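Local atomic coordinates of hypothetical protein (Uncultured marine organism, PDB entry 2OD6), a protein that is of unknown function but is a dimer of ferredoxin-like subunits and is seen with an oxo fatty acid, 10-oxohexadecanoic acid, bound in a pocket. Residues P5-F10 and A71-N76; D26-E29 and V34-K37. One frame throughout, in Å; residues are numbered along the deposited sequence.

Contact 1. Residues P5-F10 and A71-N76; sequences PKFTSF and ASFEAN. With OHA (10-oxohexadecanoic acid), chain E; EDO (1,2-ethanediol), chain F.
At the carboxylate end of the fatty-acid pocket, in an alpha-plus-beta fold of ferredoxin-like type, Phe-7 and Ser-9 on the strand beginning at Phe-7 meet Phe-73 on helix 70-85, which packs on the sheet. Both strand residues direct their CB atoms toward the helix, whereas Thr-8 between them points away, as expected of successive positions in an extended strand. Phe-7 CD2 lies 3.9 Å from Phe-73 CD2. The ring planes are inclined at 29°, near parallel but slid apart with centroids 5.7 Å from each other, so overlap is slight and the contact rests mainly on ring rims and CB atoms. In Phe-73, CG lies anti to the backbone N (chi1 157°), which carries the ring over the strand and on to the ligand head.

Ser-9 OG donates a hydrogen bond of 2.8 Å to OHA O2. The same carboxylate oxygen sits at the edge of the Phe-73 ring, near its plane; Phe-73 CE1 lies 3.8 Å from OHA O2. The ring thus flanks the head group that the serine grips. Within segment 71-76 of helix 70-85, Asn-76 ND2 donates to Ser-72 O at 2.9 Å, from well above the carbonyl plane, while Asn-76 N reaches that oxygen from the opposite face. A 1,2-ethanediol molecule, probably from the crystallisation liquor, donates through EDO O1 to Glu-74 OE2 at 3.0 Å.

Tyr-65 and Tyr-67 of the neighbouring strand 59-67 also hydrogen-bond the ligand through their hydroxyls, and Arg-103 of strand 98-109 touches both Ser-9 and Phe-73. Trp-53 of the second subunit meets both phenylalanine rings, placing this junction of strand 7-15 and helix 70-85 at the dimer interface.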
loop_
_atom_site.group_PDB
_atom_site.type_symbol
_atom_site.label_atom_id
_atom_site.label_comp_id
_atom_site.label_asym_id
_atom_site.label_seq_id
_atom_site.Cartn_x
_atom_site.Cartn_y
_atom_site.Cartn_z
ATOM N N PRO A 5 -0.174 -15.772 -7.802
ATOM C CA PRO A 5 0.327 -14.488 -7.294
ATOM C C PRO A 5 0.110 -14.269 -5.815
ATOM O O PRO A 5 -0.868 -14.776 -5.249
ATOM C CB PRO A 5 -0.496 -13.454 -8.076
ATOM C CG PRO A 5 -1.758 -14.156 -8.374
ATOM C CD PRO A 5 -1.401 -15.604 -8.595
ATOM N N LYS A 6 0.999 -13.475 -5.212
ATOM C CA LYS A 6 0.772 -12.947 -3.894
ATOM C C LYS A 6 -0.426 -12.019 -3.918
ATOM O O LYS A 6 -0.791 -11.446 -4.947
ATOM C CB LYS A 6 2.001 -12.191 -3.393
ATOM C CG LYS A 6 3.163 -13.101 -3.128
ATOM C CD LYS A 6 4.496 -12.451 -3.227
ATOM C CE LYS A 6 4.820 -11.543 -2.105
ATOM N NZ LYS A 6 6.303 -11.623 -1.858
ATOM N N PHE A 7 -1.044 -11.897 -2.775
ATOM C CA PHE A 7 -2.182 -11.021 -2.559
ATOM C C PHE A 7 -1.797 -9.950 -1.507
ATOM O O PHE A 7 -1.090 -10.277 -0.550
ATOM C CB PHE A 7 -3.374 -11.821 -2.021
ATOM C CG PHE A 7 -4.304 -12.335 -3.083
ATOM C CD1 PHE A 7 -3.820 -13.050 -4.168
ATOM C CD2 PHE A 7 -5.665 -12.092 -3.003
ATOM C CE1 PHE A 7 -4.682 -13.533 -5.164
ATOM C CE2 PHE A 7 -6.532 -12.580 -3.990
ATOM C CZ PHE A 7 -6.032 -13.298 -5.065
ATOM N N THR A 8 -2.256 -8.703 -1.705
ATOM C CA THR A 8 -2.019 -7.580 -0.783
ATOM C C THR A 8 -3.233 -6.712 -0.663
ATOM O O THR A 8 -3.817 -6.336 -1.661
ATOM C CB THR A 8 -0.852 -6.696 -1.230
ATOM O OG1 THR A 8 0.341 -7.487 -1.281
ATOM C CG2 THR A 8 -0.569 -5.548 -0.225
ATOM N N SER A 9 -3.604 -6.419 0.578
ATOM C CA SER A 9 -4.723 -5.549 0.883
ATOM C C SER A 9 -4.175 -4.279 1.520
ATOM O O SER A 9 -3.203 -4.357 2.287
ATOM C CB SER A 9 -5.648 -6.246 1.824
ATOM O OG SER A 9 -6.183 -7.401 1.243
ATOM N N PHE A 10 -4.783 -3.138 1.190
ATOM C CA PHE A 10 -4.428 -1.844 1.763
ATOM C C PHE A 10 -5.642 -1.304 2.370
ATOM O O PHE A 10 -6.594 -1.030 1.655
ATOM C CB PHE A 10 -3.957 -0.857 0.689
ATOM C CG PHE A 10 -2.833 -1.367 -0.142
ATOM C CD1 PHE A 10 -1.520 -1.242 0.274
ATOM C CD2 PHE A 10 -3.090 -2.007 -1.336
ATOM C CE1 PHE A 10 -0.481 -1.728 -0.503
ATOM C CE2 PHE A 10 -2.052 -2.494 -2.116
ATOM C CZ PHE A 10 -0.749 -2.366 -1.700
ATOM N N ALA A 71 -5.189 -18.305 -1.236
ATOM C CA ALA A 71 -5.634 -19.183 -0.139
ATOM C C ALA A 71 -5.272 -18.603 1.207
ATOM O O ALA A 71 -6.058 -18.702 2.139
ATOM C CB ALA A 71 -5.045 -20.624 -0.288
ATOM N N SER A 72 -4.100 -17.971 1.307
ATOM C CA SER A 72 -3.668 -17.374 2.569
ATOM C C SER A 72 -4.489 -16.135 2.888
ATOM O O SER A 72 -4.869 -15.927 4.044
ATOM C CB SER A 72 -2.184 -17.023 2.530
ATOM O OG SER A 72 -1.440 -18.178 2.262
ATOM N N PHE A 73 -4.748 -15.312 1.871
ATOM C CA PHE A 73 -5.656 -14.174 2.025
ATOM C C PHE A 73 -7.018 -14.635 2.562
ATOM O O PHE A 73 -7.513 -14.104 3.570
ATOM C CB PHE A 73 -5.817 -13.397 0.699
ATOM C CG PHE A 73 -7.093 -12.593 0.628
ATOM C CD1 PHE A 73 -7.214 -11.391 1.324
ATOM C CD2 PHE A 73 -8.162 -13.040 -0.133
ATOM C CE1 PHE A 73 -8.387 -10.664 1.284
ATOM C CE2 PHE A 73 -9.347 -12.312 -0.177
ATOM C CZ PHE A 73 -9.462 -11.128 0.526
ATOM N N GLU A 74 -7.595 -15.655 1.912
ATOM C CA GLU A 74 -8.902 -16.156 2.295
ATOM C C GLU A 74 -8.951 -16.702 3.733
ATOM O O GLU A 74 -9.934 -16.478 4.444
ATOM C CB GLU A 74 -9.389 -17.207 1.285
ATOM C CG GLU A 74 -9.780 -16.597 -0.071
ATOM C CD GLU A 74 -10.189 -17.633 -1.126
ATOM O OE1 GLU A 74 -10.307 -18.819 -0.780
ATOM O OE2 GLU A 74 -10.370 -17.253 -2.305
ATOM N N ALA A 75 -7.914 -17.430 4.150
ATOM C CA ALA A 75 -7.836 -17.984 5.500
ATOM C C ALA A 75 -7.733 -16.873 6.521
ATOM O O ALA A 75 -8.223 -16.986 7.633
ATOM C CB ALA A 75 -6.639 -18.912 5.635
ATOM N N ASN A 76 -7.066 -15.802 6.146
ATOM C CA ASN A 76 -6.915 -14.653 7.024
ATOM C C ASN A 76 -8.183 -13.817 7.204
ATOM O O ASN A 76 -8.496 -13.423 8.329
ATOM C CB ASN A 76 -5.717 -13.813 6.564
ATOM C CG ASN A 76 -4.417 -14.310 7.170
ATOM O OD1 ASN A 76 -4.242 -14.221 8.369
ATOM N ND2 ASN A 76 -3.535 -14.873 6.358
HETATM O O2 OHA E . -6.766 -8.348 3.804
HETATM C C16 OHA E . -7.664 -7.696 4.331
HETATM O O3 OHA E . -8.600 -7.268 3.514
HETATM C C15 OHA E . -7.750 -7.423 5.825
HETATM C C14 OHA E . -8.641 -6.208 6.146
HETATM C C13 OHA E . -9.001 -6.020 7.640
HETATM C C12 OHA E . -8.656 -4.632 8.220
HETATM C C11 OHA E . -9.433 -4.247 9.508
HETATM C C10 OHA E . -8.595 -3.644 10.654
HETATM C C9 OHA E . -7.886 -4.756 11.459
HETATM C C8 OHA E . -6.700 -4.323 12.353
HETATM C C7 OHA E . -5.940 -5.546 12.885
HETATM O O1 OHA E . -5.040 -6.062 12.227
HETATM C C6 OHA E . -6.250 -6.198 14.214
HETATM C C5 OHA E . -7.283 -5.440 15.046
HETATM C C4 OHA E . -7.455 -6.110 16.422
HETATM C C3 OHA E . -8.345 -5.353 17.427
HETATM C C2 OHA E . -7.955 -3.895 17.703
HETATM C C1 OHA E . -9.071 -2.951 17.275
HETATM C C1 EDO F . -10.342 -14.417 -3.675
HETATM O O1 EDO F . -11.460 -14.521 -2.789
HETATM C C2 EDO F . -10.779 -13.653 -4.924
HETATM O O2 EDO F . -9.717 -13.632 -5.890
#

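Contact 2. Residues D26-E29 and V34-K37; sequences DAVE and VWVK. With OHA (10-oxohexadecanoic acid), chain E.
Segments 26-29 and 34-37 are stretches of one helix, 18-40, separated by four helical residues; Val-28 and Trp-35, seven positions apart, have their CA atoms 9.1 Å from one another. That spacing is short for two full turns and is consistent with a slight bend. Trp-35 bridges the separation by folding its indole back along the helix. Its CG stands between the backbone N and the carbonyl carbon (chi1 61°), an arrangement uncommon in helices, and this turns NE1 toward Val-28.

Trp-35 NE1 donates to Val-28 O at 3.3 Å. The bond is rather long and bent (N-H...O 147°), yet the donor lies in the carbonyl plane on a lone pair, and the oxygen sits at the indole edge in the plane of the ring. Beside it, Val-28 CG1 packs 3.6 Å from Trp-35 CZ2, so the polar and apolar contacts together fix the rotation of the indole. One face of the ring supports the ligand: OHA C6 lies 3.8 Å from Trp-35 CD1, and OHA O1, the keto oxygen, lies over the same face toward its rim. Val-36 CG2 lies over the opposite face, also toward the rim. A leucine in place of Trp-35 would probably leave Val-28 O without this donor and strip the flat support from beneath the keto region of the ligand.

Phe-47 of strand 44-52 meets the Trp-35 ring edge-to-face, tying the helix to the sheet, while Val-28 packs on Met-108 and Val-36 on Val-110, both of the second subunit.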
loop_
_atom_site.group_PDB
_atom_site.type_symbol
_atom_site.label_atom_id
_atom_site.label_comp_id
_atom_site.label_asym_id
_atom_site.label_seq_id
_atom_site.Cartn_x
_atom_site.Cartn_y
_atom_site.Cartn_z
ATOM N N ASP A 26 -2.578 2.510 19.138
ATOM C CA ASP A 26 -2.224 1.877 20.397
ATOM C C ASP A 26 -2.927 0.515 20.545
ATOM O O ASP A 26 -2.275 -0.508 20.861
ATOM C CB ASP A 26 -2.547 2.840 21.538
ATOM C CG ASP A 26 -1.954 2.383 22.887
ATOM O OD1 ASP A 26 -0.747 2.048 22.941
ATOM O OD2 ASP A 26 -2.730 2.312 23.842
ATOM N N ALA A 27 -4.234 0.485 20.244
ATOM C CA ALA A 27 -5.015 -0.768 20.275
ATOM C C ALA A 27 -4.385 -1.812 19.377
ATOM O O ALA A 27 -4.197 -2.984 19.760
ATOM C CB ALA A 27 -6.488 -0.502 19.903
ATOM N N VAL A 28 -3.993 -1.403 18.169
ATOM C CA VAL A 28 -3.486 -2.334 17.186
ATOM C C VAL A 28 -2.119 -2.828 17.668
ATOM O O VAL A 28 -1.766 -4.031 17.564
ATOM C CB VAL A 28 -3.396 -1.655 15.749
ATOM C CG1 VAL A 28 -2.564 -2.516 14.760
ATOM C CG2 VAL A 28 -4.813 -1.285 15.213
ATOM N N GLU A 29 -1.318 -1.906 18.192
ATOM C CA GLU A 29 0.009 -2.281 18.726
ATOM C C GLU A 29 -0.120 -3.210 19.943
ATOM O O GLU A 29 0.577 -4.211 20.064
ATOM C CB GLU A 29 0.790 -1.034 19.114
ATOM C CG GLU A 29 1.273 -0.214 17.924
ATOM C CD GLU A 29 1.871 1.146 18.318
ATOM O OE1 GLU A 29 1.497 1.689 19.395
ATOM O OE2 GLU A 29 2.705 1.669 17.534
ATOM N N VAL A 34 -1.471 -11.282 19.965
ATOM C CA VAL A 34 -2.519 -12.211 19.603
ATOM C C VAL A 34 -2.618 -12.318 18.076
ATOM O O VAL A 34 -2.353 -13.377 17.514
ATOM C CB VAL A 34 -3.880 -11.793 20.237
ATOM C CG1 VAL A 34 -5.012 -12.753 19.814
ATOM C CG2 VAL A 34 -3.763 -11.767 21.778
ATOM N N TRP A 35 -2.970 -11.227 17.397
ATOM C CA TRP A 35 -3.402 -11.335 16.010
ATOM C C TRP A 35 -2.277 -11.601 15.021
ATOM O O TRP A 35 -2.496 -12.301 14.031
ATOM C CB TRP A 35 -4.283 -10.159 15.578
ATOM C CG TRP A 35 -3.669 -8.809 15.628
ATOM C CD1 TRP A 35 -3.817 -7.887 16.624
ATOM C CD2 TRP A 35 -2.843 -8.198 14.632
ATOM N NE1 TRP A 35 -3.107 -6.762 16.334
ATOM C CE2 TRP A 35 -2.502 -6.915 15.113
ATOM C CE3 TRP A 35 -2.359 -8.607 13.379
ATOM C CZ2 TRP A 35 -1.690 -6.033 14.390
ATOM C CZ3 TRP A 35 -1.533 -7.731 12.653
ATOM C CH2 TRP A 35 -1.206 -6.458 13.165
ATOM N N VAL A 36 -1.063 -11.113 15.293
ATOM C CA VAL A 36 0.032 -11.263 14.322
ATOM C C VAL A 36 0.393 -12.733 14.193
ATOM O O VAL A 36 0.485 -13.269 13.078
ATOM C CB VAL A 36 1.315 -10.413 14.658
ATOM C CG1 VAL A 36 2.363 -10.622 13.587
ATOM C CG2 VAL A 36 1.010 -8.936 14.756
ATOM N N LYS A 37 0.535 -13.395 15.335
ATOM C CA LYS A 37 0.844 -14.802 15.370
ATOM C C LYS A 37 -0.214 -15.573 14.583
ATOM O O LYS A 37 0.110 -16.481 13.820
ATOM C CB LYS A 37 0.864 -15.266 16.831
ATOM C CG LYS A 37 1.495 -16.566 17.077
ATOM C CD LYS A 37 1.548 -16.892 18.579
ATOM C CE LYS A 37 0.195 -17.331 19.148
ATOM N NZ LYS A 37 -0.633 -16.174 19.630
HETATM O O2 OHA E . -6.766 -8.348 3.804
HETATM C C16 OHA E . -7.664 -7.696 4.331
HETATM O O3 OHA E . -8.600 -7.268 3.514
HETATM C C15 OHA E . -7.750 -7.423 5.825
HETATM C C14 OHA E . -8.641 -6.208 6.146
HETATM C C13 OHA E . -9.001 -6.020 7.640
HETATM C C12 OHA E . -8.656 -4.632 8.220
HETATM C C11 OHA E . -9.433 -4.247 9.508
HETATM C C10 OHA E . -8.595 -3.644 10.654
HETATM C C9 OHA E . -7.886 -4.756 11.459
HETATM C C8 OHA E . -6.700 -4.323 12.353
HETATM C C7 OHA E . -5.940 -5.546 12.885
HETATM O O1 OHA E . -5.040 -6.062 12.227
HETATM C C6 OHA E . -6.250 -6.198 14.214
HETATM C C5 OHA E . -7.283 -5.440 15.046
HETATM C C4 OHA E . -7.455 -6.110 16.422
HETATM C C3 OHA E . -8.345 -5.353 17.427
HETATM C C2 OHA E . -7.955 -3.895 17.703
HETATM C C1 OHA E . -9.071 -2.951 17.275
#

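How the contacts relate
Strand 7-15, which supplies most of residues 5-10, leads directly into helix 18-40, which holds all of contact 2; helix 70-85 returns later to close contact 1. Contact 2 is therefore nested within the chain span that contact 1 encloses. The centres are 18 Å apart and the nearest atoms about 6 Å apart, so the two do not touch. Their connection is the fatty acid: contact 1 meets its carboxylate, contact 2 its keto group and the adjoining chain. Both also reach the second subunit. One elongated pocket, drawing on the sheet and both long helices, thus binds the lipid close to the dimer interface; a biological role in lipid binding remains an inference.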